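Local coordinates for sugar ABC transporter, sugar-binding protein (Streptococcus pneumoniae, PDB 2HEU) that probably captures a sugar, perhaps raffinose or a related oligosaccharide, outside the cell and hands it to an ABC transporter, at residues Ile21-Gln26 with Val74-Pro79; Gly130-Lys135 with Ile273-Ile278; Lys219-Leu224 with Met377-Thr382. All coordinates share one frame; numbering follows the deposited sequence.

Contact 1 (Ile21-Gln26 with Val74-Pro79); sequences IEYFNQ and VVNIYP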
# COMPACT_ATOMS: atom_id res chain seq x y z
N ILE A 21 -10.77 -22.04 -16.12
CA ILE A 21 -10.51 -21.63 -14.76
C ILE A 21 -11.01 -20.22 -14.56
O ILE A 21 -11.20 -19.46 -15.48
CB ILE A 21 -9.01 -21.72 -14.46
CG1 ILE A 21 -8.15 -20.87 -15.35
CG2 ILE A 21 -8.54 -23.22 -14.42
CD1 ILE A 21 -6.71 -20.70 -14.92
N GLU A 22 -11.27 -19.89 -13.28
CA GLU A 22 -11.70 -18.57 -12.87
C GLU A 22 -10.57 -17.81 -12.24
O GLU A 22 -9.85 -18.32 -11.40
CB GLU A 22 -12.79 -18.67 -11.82
CG GLU A 22 -13.27 -17.34 -11.31
CD GLU A 22 -14.33 -17.33 -10.30
OE1 GLU A 22 -14.95 -18.40 -10.08
OE2 GLU A 22 -14.65 -16.30 -9.69
N TYR A 23 -10.41 -16.56 -12.67
CA TYR A 23 -9.52 -15.56 -12.02
C TYR A 23 -10.44 -14.55 -11.38
O TYR A 23 -11.14 -13.77 -12.07
CB TYR A 23 -8.56 -14.91 -13.02
CG TYR A 23 -7.89 -13.72 -12.40
CD1 TYR A 23 -7.28 -13.78 -11.17
CD2 TYR A 23 -7.95 -12.47 -13.02
CE1 TYR A 23 -6.76 -12.64 -10.58
CE2 TYR A 23 -7.42 -11.34 -12.41
CZ TYR A 23 -6.85 -11.44 -11.18
OH TYR A 23 -6.37 -10.32 -10.52
N PHE A 24 -10.44 -14.53 -10.04
CA PHE A 24 -11.30 -13.60 -9.27
C PHE A 24 -10.48 -12.31 -9.02
O PHE A 24 -9.57 -12.30 -8.21
CB PHE A 24 -11.73 -14.25 -7.96
CG PHE A 24 -12.69 -13.45 -7.16
CD1 PHE A 24 -14.08 -13.56 -7.33
CD2 PHE A 24 -12.24 -12.54 -6.19
CE1 PHE A 24 -15.00 -12.84 -6.53
CE2 PHE A 24 -13.14 -11.85 -5.43
CZ PHE A 24 -14.49 -12.01 -5.61
N ASN A 25 -10.79 -11.28 -9.79
CA ASN A 25 -10.01 -10.05 -9.76
C ASN A 25 -10.55 -9.07 -8.74
O ASN A 25 -11.77 -8.91 -8.60
CB ASN A 25 -10.14 -9.42 -11.15
CG ASN A 25 -9.24 -8.21 -11.30
OD1 ASN A 25 -8.06 -8.21 -10.90
ND2 ASN A 25 -9.73 -7.20 -11.99
N GLN A 26 -9.67 -8.32 -8.11
CA GLN A 26 -10.07 -7.18 -7.27
C GLN A 26 -9.51 -5.85 -7.86
O GLN A 26 -9.89 -4.79 -7.39
CB GLN A 26 -9.72 -7.31 -5.81
CG GLN A 26 -10.45 -8.50 -5.19
CD GLN A 26 -10.46 -8.47 -3.72
OE1 GLN A 26 -11.08 -7.51 -3.11
NE2 GLN A 26 -9.91 -9.45 -3.08
N VAL A 74 -7.99 -19.05 -9.17
CA VAL A 74 -6.94 -18.08 -8.91
C VAL A 74 -7.62 -16.87 -8.33
O VAL A 74 -8.59 -16.38 -8.88
CB VAL A 74 -6.16 -17.72 -10.18
CG1 VAL A 74 -5.02 -16.73 -9.84
CG2 VAL A 74 -5.53 -18.99 -10.84
N VAL A 75 -7.11 -16.40 -7.18
CA VAL A 75 -7.74 -15.32 -6.44
C VAL A 75 -6.79 -14.17 -6.25
O VAL A 75 -5.70 -14.33 -5.72
CB VAL A 75 -8.16 -15.84 -5.03
CG1 VAL A 75 -8.86 -14.75 -4.23
CG2 VAL A 75 -9.11 -17.05 -5.18
N ASN A 76 -7.25 -12.98 -6.64
CA ASN A 76 -6.54 -11.73 -6.22
C ASN A 76 -7.01 -11.49 -4.77
O ASN A 76 -8.17 -11.17 -4.55
CB ASN A 76 -6.92 -10.62 -7.16
CG ASN A 76 -6.33 -9.26 -6.85
OD1 ASN A 76 -5.30 -9.14 -6.06
ND2 ASN A 76 -6.87 -8.30 -7.41
N ILE A 77 -6.10 -11.63 -3.83
CA ILE A 77 -6.37 -11.43 -2.40
C ILE A 77 -5.20 -10.64 -1.87
O ILE A 77 -4.04 -10.93 -2.20
CB ILE A 77 -6.60 -12.79 -1.69
CG1 ILE A 77 -6.92 -12.52 -0.21
CG2 ILE A 77 -5.45 -13.75 -1.85
CD1 ILE A 77 -7.33 -13.84 0.55
N TYR A 78 -5.47 -9.65 -1.03
CA TYR A 78 -4.41 -8.79 -0.55
C TYR A 78 -3.71 -9.52 0.58
O TYR A 78 -4.31 -9.98 1.56
CB TYR A 78 -5.02 -7.45 -0.10
CG TYR A 78 -5.75 -6.76 -1.18
CD1 TYR A 78 -5.08 -6.38 -2.35
CD2 TYR A 78 -7.09 -6.51 -1.14
CE1 TYR A 78 -5.72 -5.80 -3.40
CE2 TYR A 78 -7.78 -5.85 -2.17
CZ TYR A 78 -7.12 -5.54 -3.33
OH TYR A 78 -7.75 -4.93 -4.34
N PRO A 79 -2.38 -9.70 0.46
CA PRO A 79 -1.70 -10.68 1.30
C PRO A 79 -1.51 -10.24 2.73
O PRO A 79 -1.22 -11.12 3.58
CB PRO A 79 -0.41 -10.98 0.55
CG PRO A 79 -0.13 -9.71 -0.19
CD PRO A 79 -1.51 -9.19 -0.65
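Gln26 reaches across to Asn76, the last residue of strand 74-76, and to Tyr78 in the loop after it. Its CG stands anti to the carbonyl carbon (chi1 -62°), and the extended chain brings NE2 into a hydrogen bond to Asn76 O at 2.9 Å, near the Gln26 amide plane. Tyr78 slants across the same side chain, its ring turned 50° from that amide, and its OH lies 3.4 Å from Gln26 CB. Upstream, Tyr23 and Val74 share one face of the sheet, where Tyr23 CD1 touches Val74 CG1 at 3.9 Å. The tyrosine ring runs on until its OH sits 3.4 Å from Asn76 CB, and a weak hydrogen bond runs from that hydroxyl to Asn25 OD1, which also accepts from Lys27 N. Phe24 and Val75 occupy the other face. The two strands run parallel, joined by backbone hydrogen bonds from Val74 N to Glu22 O, Phe24 N to Val74 O (2.9 Å) and Asn76 N to Phe24 O. This is the parallel part of a mixed sheet in a periplasmic-binding-protein fold. Strand 48-53 flanks 19-24, antiparallel strand 295-298 flanks 74-76 and brings Trp296 against Tyr23, and Leu62 of helix 58-67 covers Phe24 and Val75.

Contact 2 (Gly130-Lys135 with Ile273-Ile278); sequences GIYYNK and IGTFMI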
# COMPACT_ATOMS: atom_id res chain seq x y z
N GLY A 130 4.00 8.06 0.69
CA GLY A 130 4.97 9.12 0.96
C GLY A 130 4.35 10.49 0.72
O GLY A 130 3.15 10.68 0.86
N ILE A 131 5.23 11.44 0.35
CA ILE A 131 4.80 12.81 0.20
C ILE A 131 4.92 13.19 -1.28
O ILE A 131 6.00 13.15 -1.87
CB ILE A 131 5.63 13.83 1.02
CG1 ILE A 131 5.77 13.35 2.49
CG2 ILE A 131 5.03 15.18 0.94
CD1 ILE A 131 4.48 13.23 3.26
N TYR A 132 3.77 13.53 -1.90
CA TYR A 132 3.80 14.18 -3.26
C TYR A 132 4.22 15.58 -3.10
O TYR A 132 3.82 16.28 -2.15
CB TYR A 132 2.37 14.14 -3.86
CG TYR A 132 1.94 12.74 -4.23
CD1 TYR A 132 2.19 12.27 -5.52
CD2 TYR A 132 1.34 11.89 -3.35
CE1 TYR A 132 1.80 10.99 -5.90
CE2 TYR A 132 0.97 10.63 -3.71
CZ TYR A 132 1.21 10.18 -5.02
OH TYR A 132 0.83 8.92 -5.43
N TYR A 133 5.05 16.06 -4.06
CA TYR A 133 5.45 17.46 -4.02
C TYR A 133 5.56 18.00 -5.41
O TYR A 133 5.69 17.28 -6.44
CB TYR A 133 6.80 17.64 -3.26
CG TYR A 133 8.06 17.17 -3.97
CD1 TYR A 133 8.41 15.83 -4.06
CD2 TYR A 133 8.90 18.11 -4.54
CE1 TYR A 133 9.55 15.44 -4.69
CE2 TYR A 133 10.06 17.69 -5.21
CZ TYR A 133 10.39 16.36 -5.26
OH TYR A 133 11.52 15.97 -5.91
N ASN A 134 5.50 19.33 -5.49
CA ASN A 134 5.57 20.07 -6.74
C ASN A 134 7.02 20.45 -7.05
O ASN A 134 7.57 21.35 -6.41
CB ASN A 134 4.70 21.30 -6.58
CG ASN A 134 4.53 22.19 -7.79
OD1 ASN A 134 3.36 22.73 -8.00
ND2 ASN A 134 5.51 22.35 -8.56
N LYS A 135 7.62 19.73 -8.02
CA LYS A 135 9.03 19.98 -8.30
C LYS A 135 9.27 21.38 -8.76
O LYS A 135 10.30 22.03 -8.45
CB LYS A 135 9.56 19.00 -9.34
CG LYS A 135 9.59 17.57 -8.94
CD LYS A 135 10.15 16.67 -10.07
CE LYS A 135 10.39 15.28 -9.71
NZ LYS A 135 10.87 14.48 -10.88
N ILE A 273 5.52 16.47 -11.17
CA ILE A 273 5.23 15.86 -9.86
C ILE A 273 6.40 15.02 -9.41
O ILE A 273 6.93 14.23 -10.19
CB ILE A 273 3.96 14.99 -9.92
CG1 ILE A 273 2.77 15.82 -10.38
CG2 ILE A 273 3.71 14.26 -8.61
CD1 ILE A 273 1.68 14.97 -10.99
N GLY A 274 6.77 15.15 -8.12
CA GLY A 274 7.69 14.24 -7.51
C GLY A 274 7.10 13.64 -6.26
O GLY A 274 6.01 14.03 -5.79
N THR A 275 7.82 12.67 -5.70
CA THR A 275 7.47 12.12 -4.38
C THR A 275 8.76 12.00 -3.55
O THR A 275 9.88 11.85 -4.10
CB THR A 275 6.77 10.75 -4.52
OG1 THR A 275 7.56 9.89 -5.36
CG2 THR A 275 5.36 10.87 -5.03
N PHE A 276 8.59 12.03 -2.26
CA PHE A 276 9.69 11.72 -1.38
C PHE A 276 9.19 10.83 -0.26
O PHE A 276 8.02 10.80 0.14
CB PHE A 276 10.47 12.95 -0.88
CG PHE A 276 9.70 13.94 -0.03
CD1 PHE A 276 9.59 13.77 1.36
CD2 PHE A 276 9.17 15.13 -0.57
CE1 PHE A 276 8.99 14.75 2.15
CE2 PHE A 276 8.58 16.08 0.20
CZ PHE A 276 8.51 15.88 1.57
N MET A 277 10.11 10.07 0.30
CA MET A 277 9.84 9.23 1.47
C MET A 277 9.84 10.12 2.72
O MET A 277 10.68 11.01 2.88
CB MET A 277 10.92 8.15 1.61
CG MET A 277 10.88 7.18 0.43
SD MET A 277 12.33 6.14 0.31
CE MET A 277 11.85 5.14 1.59
N ILE A 278 8.95 9.78 3.62
CA ILE A 278 8.99 10.46 4.93
C ILE A 278 10.32 10.09 5.59
O ILE A 278 10.73 8.96 5.72
CB ILE A 278 7.81 9.99 5.78
CG1 ILE A 278 6.49 10.52 5.14
CG2 ILE A 278 7.94 10.46 7.23
CD1 ILE A 278 5.22 10.06 5.85
O HOH W 1 12.02 13.17 -5.94
O HOH W 2 8.03 14.17 -12.63
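Tyr133 N gives its hydrogen to Gly274 O at 2.8 Å, approaching from above the carbonyl plane, 41° out of it, rather than along a lone-pair direction. The return bond, Gly274 N to Tyr133 O at 2.9 Å, is nearly straight at the hydrogen and completes a hydrogen-bonded pair. Two residues along, Ile131 and Phe276 form a second such pair, and both of its bonds lie in the carbonyl plane. Tyr132 and Thr275 make the non-hydrogen-bonded pair between them.

The strands are antiparallel neighbours in a three-stranded sheet, with 129-134 in the middle, 253-257 on its other side and 273-276 at one edge; the sheet belongs to a solute-binding-protein fold.

On the face carrying Ile131 and Phe276, Ile131 CB stands over the centre of the Phe276 ring, 3.6 Å from its centroid, a CH-pi contact. The phenyl group gets there because its CG lies between the backbone N and the carbonyl carbon (chi1 63°). Tyr133 CD1 meets the edge of the same ring at Phe276 CD2 (3.6 Å), the two ring planes 54° apart. Tyr133 itself lies across Gly274, whose backbone N sits over one face of its ring; a water joins Tyr133 OH to Thr275 O. Alongside, the extended Lys135 chain lays CE 3.6 Å from Gly274 CA.

On the opposite face of the sheet, Thr275 CG2 lies over one face of the Tyr132 ring, offset toward the rim and 3.5 Å from Tyr132 CD1, while Ile273 CG2 comes in at the ring's edge. Tyr132 OH is hydrogen-bonded to Gly257 O, and Thr275 OG1 to Pro345 O and Met349 N.

Contact 3 (Lys219-Leu224 with Met377-Thr382); sequences KVMDIL and MNYVLT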
# COMPACT_ATOMS: atom_id res chain seq x y z
N LYS A 219 6.32 14.54 17.57
CA LYS A 219 7.15 15.45 16.79
C LYS A 219 6.83 15.31 15.30
O LYS A 219 6.62 16.31 14.59
CB LYS A 219 8.62 15.17 17.04
CG LYS A 219 9.59 15.97 16.22
CD LYS A 219 11.02 15.55 16.48
CE LYS A 219 12.08 16.16 15.61
NZ LYS A 219 12.22 17.59 15.81
N VAL A 220 6.78 14.10 14.80
CA VAL A 220 6.50 13.88 13.36
C VAL A 220 5.07 14.34 13.02
O VAL A 220 4.82 15.02 12.01
CB VAL A 220 6.79 12.46 12.95
CG1 VAL A 220 6.46 12.26 11.46
CG2 VAL A 220 8.25 12.10 13.20
N MET A 221 4.09 13.98 13.86
CA MET A 221 2.72 14.44 13.65
C MET A 221 2.63 15.95 13.69
O MET A 221 1.82 16.55 12.94
CB MET A 221 1.77 13.82 14.67
CG MET A 221 1.47 12.36 14.47
SD MET A 221 0.84 11.92 12.84
CE MET A 221 -0.52 13.09 12.67
N ASP A 222 3.42 16.61 14.54
CA ASP A 222 3.37 18.03 14.68
C ASP A 222 3.84 18.79 13.48
O ASP A 222 3.55 19.97 13.33
CB ASP A 222 4.11 18.51 15.96
CG ASP A 222 3.29 18.38 17.19
OD1 ASP A 222 2.06 18.23 17.13
OD2 ASP A 222 3.88 18.49 18.31
N ILE A 223 4.55 18.13 12.55
CA ILE A 223 4.88 18.78 11.27
C ILE A 223 3.61 19.23 10.57
O ILE A 223 3.57 20.26 9.91
CB ILE A 223 5.74 17.83 10.41
CG1 ILE A 223 7.08 17.56 11.09
CG2 ILE A 223 5.95 18.38 9.00
CD1 ILE A 223 7.92 16.44 10.48
N LEU A 224 2.55 18.41 10.70
CA LEU A 224 1.24 18.71 10.09
C LEU A 224 0.44 19.74 10.81
O LEU A 224 -0.66 20.11 10.36
CB LEU A 224 0.44 17.41 9.91
CG LEU A 224 1.11 16.29 9.16
CD1 LEU A 224 0.13 15.12 9.03
CD2 LEU A 224 1.66 16.74 7.80
N MET A 377 -6.03 11.68 12.59
CA MET A 377 -6.57 12.93 12.06
C MET A 377 -7.08 13.79 13.22
O MET A 377 -6.98 15.03 13.16
CB MET A 377 -7.67 12.64 11.06
CG MET A 377 -8.14 13.89 10.30
SD MET A 377 -6.86 14.73 9.36
CE MET A 377 -6.73 13.65 7.95
N ASN A 378 -7.65 13.18 14.25
CA ASN A 378 -8.16 13.99 15.39
C ASN A 378 -7.02 14.70 16.07
O ASN A 378 -7.23 15.80 16.58
CB ASN A 378 -8.90 13.11 16.39
CG ASN A 378 -10.28 12.73 15.95
OD1 ASN A 378 -10.71 13.12 14.87
ND2 ASN A 378 -10.97 11.86 16.67
N TYR A 379 -5.82 14.14 16.09
CA TYR A 379 -4.68 14.87 16.62
C TYR A 379 -4.33 16.05 15.74
O TYR A 379 -4.05 17.15 16.22
CB TYR A 379 -3.45 13.94 16.82
CG TYR A 379 -2.29 14.71 17.40
CD1 TYR A 379 -2.31 15.09 18.73
CD2 TYR A 379 -1.24 15.12 16.63
CE1 TYR A 379 -1.33 15.90 19.27
CE2 TYR A 379 -0.21 15.90 17.13
CZ TYR A 379 -0.28 16.31 18.48
OH TYR A 379 0.66 17.12 19.02
N VAL A 380 -4.31 15.87 14.42
CA VAL A 380 -4.06 17.02 13.53
C VAL A 380 -5.11 18.12 13.81
O VAL A 380 -4.75 19.29 13.86
CB VAL A 380 -4.00 16.59 12.08
CG1 VAL A 380 -3.74 17.82 11.17
CG2 VAL A 380 -2.93 15.54 11.87
N LEU A 381 -6.37 17.72 13.97
CA LEU A 381 -7.46 18.66 14.21
C LEU A 381 -7.21 19.40 15.57
O LEU A 381 -7.34 20.61 15.69
CB LEU A 381 -8.78 17.91 14.18
CG LEU A 381 -9.26 17.54 12.71
CD1 LEU A 381 -10.31 16.42 12.72
CD2 LEU A 381 -9.83 18.75 11.94
N THR A 382 -6.89 18.70 16.61
CA THR A 382 -6.99 19.22 18.02
C THR A 382 -5.69 19.50 18.72
O THR A 382 -5.67 20.29 19.64
CB THR A 382 -7.77 18.27 18.91
OG1 THR A 382 -6.98 17.08 19.18
CG2 THR A 382 -9.15 17.91 18.41
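Met221, Asp222 and Leu224, near the C-terminal end of helix 212-222, meet Tyr379 and Val380 of helix 370-382. This is helix-to-helix packing in a largely helical part of the binding-protein fold.

The apolar share falls to Met221, Leu224 and Val380, with the Tyr379 ring joining at one side. Met221 bends at both chi2 and chi3, which folds its terminal CE onto Val380 CG2 at 3.5 Å, the two side chains crossing at about a right angle. Leu224 adds a looser touch from CD1 to the same Val380 methyl, 4.2 Å away. Val380 CG1 faces backbone instead, standing 3.9 Å from Leu224 O. Nearer the base of the methionine, Met221 CB approaches Tyr379 CE2 at 3.8 Å.

Tyr180 and Asn181 of helix 178-189 lie against Met221, while Lys385 and Met388 of helix 385-396 lie against Tyr379. Leu224 O accepts a hydrogen bond from Lys230 NZ, and Val380 O one from Arg225 NE.

One polar bond crosses between the segments. The Tyr379 ring extends toward helix 212-222, its CG opposite the backbone N (chi1 -179°), and puts its hydroxyl beside the carboxylate of Asp222, the planes of ring and carboxylate 28° apart. Tyr379 OH donates to Asp222 OD1 at 2.6 Å, meeting that oxygen on its syn side and 23° out of the carboxylate plane.

Contact 1 closes before the other two open along the chain, and it lies across the chain's centre from both: its centre is about 32 Å from that of contact 2 and about 38 Å from that of contact 3. Contacts 2 and 3 are closer, with centres about 19 Å and nearest atoms about 5 Å apart, and their segments alternate in sequence. Contact 1 belongs to the five-stranded mixed sheet, contact 2 to the three-stranded antiparallel sheet and contact 3 to helices 212-222 and 370-382. Helix 178-189 touches both later contacts through Tyr180, which meets Ile278 and Met221. The separation fits the two-lobed binding-protein design, in which sugar is probably held between lobes.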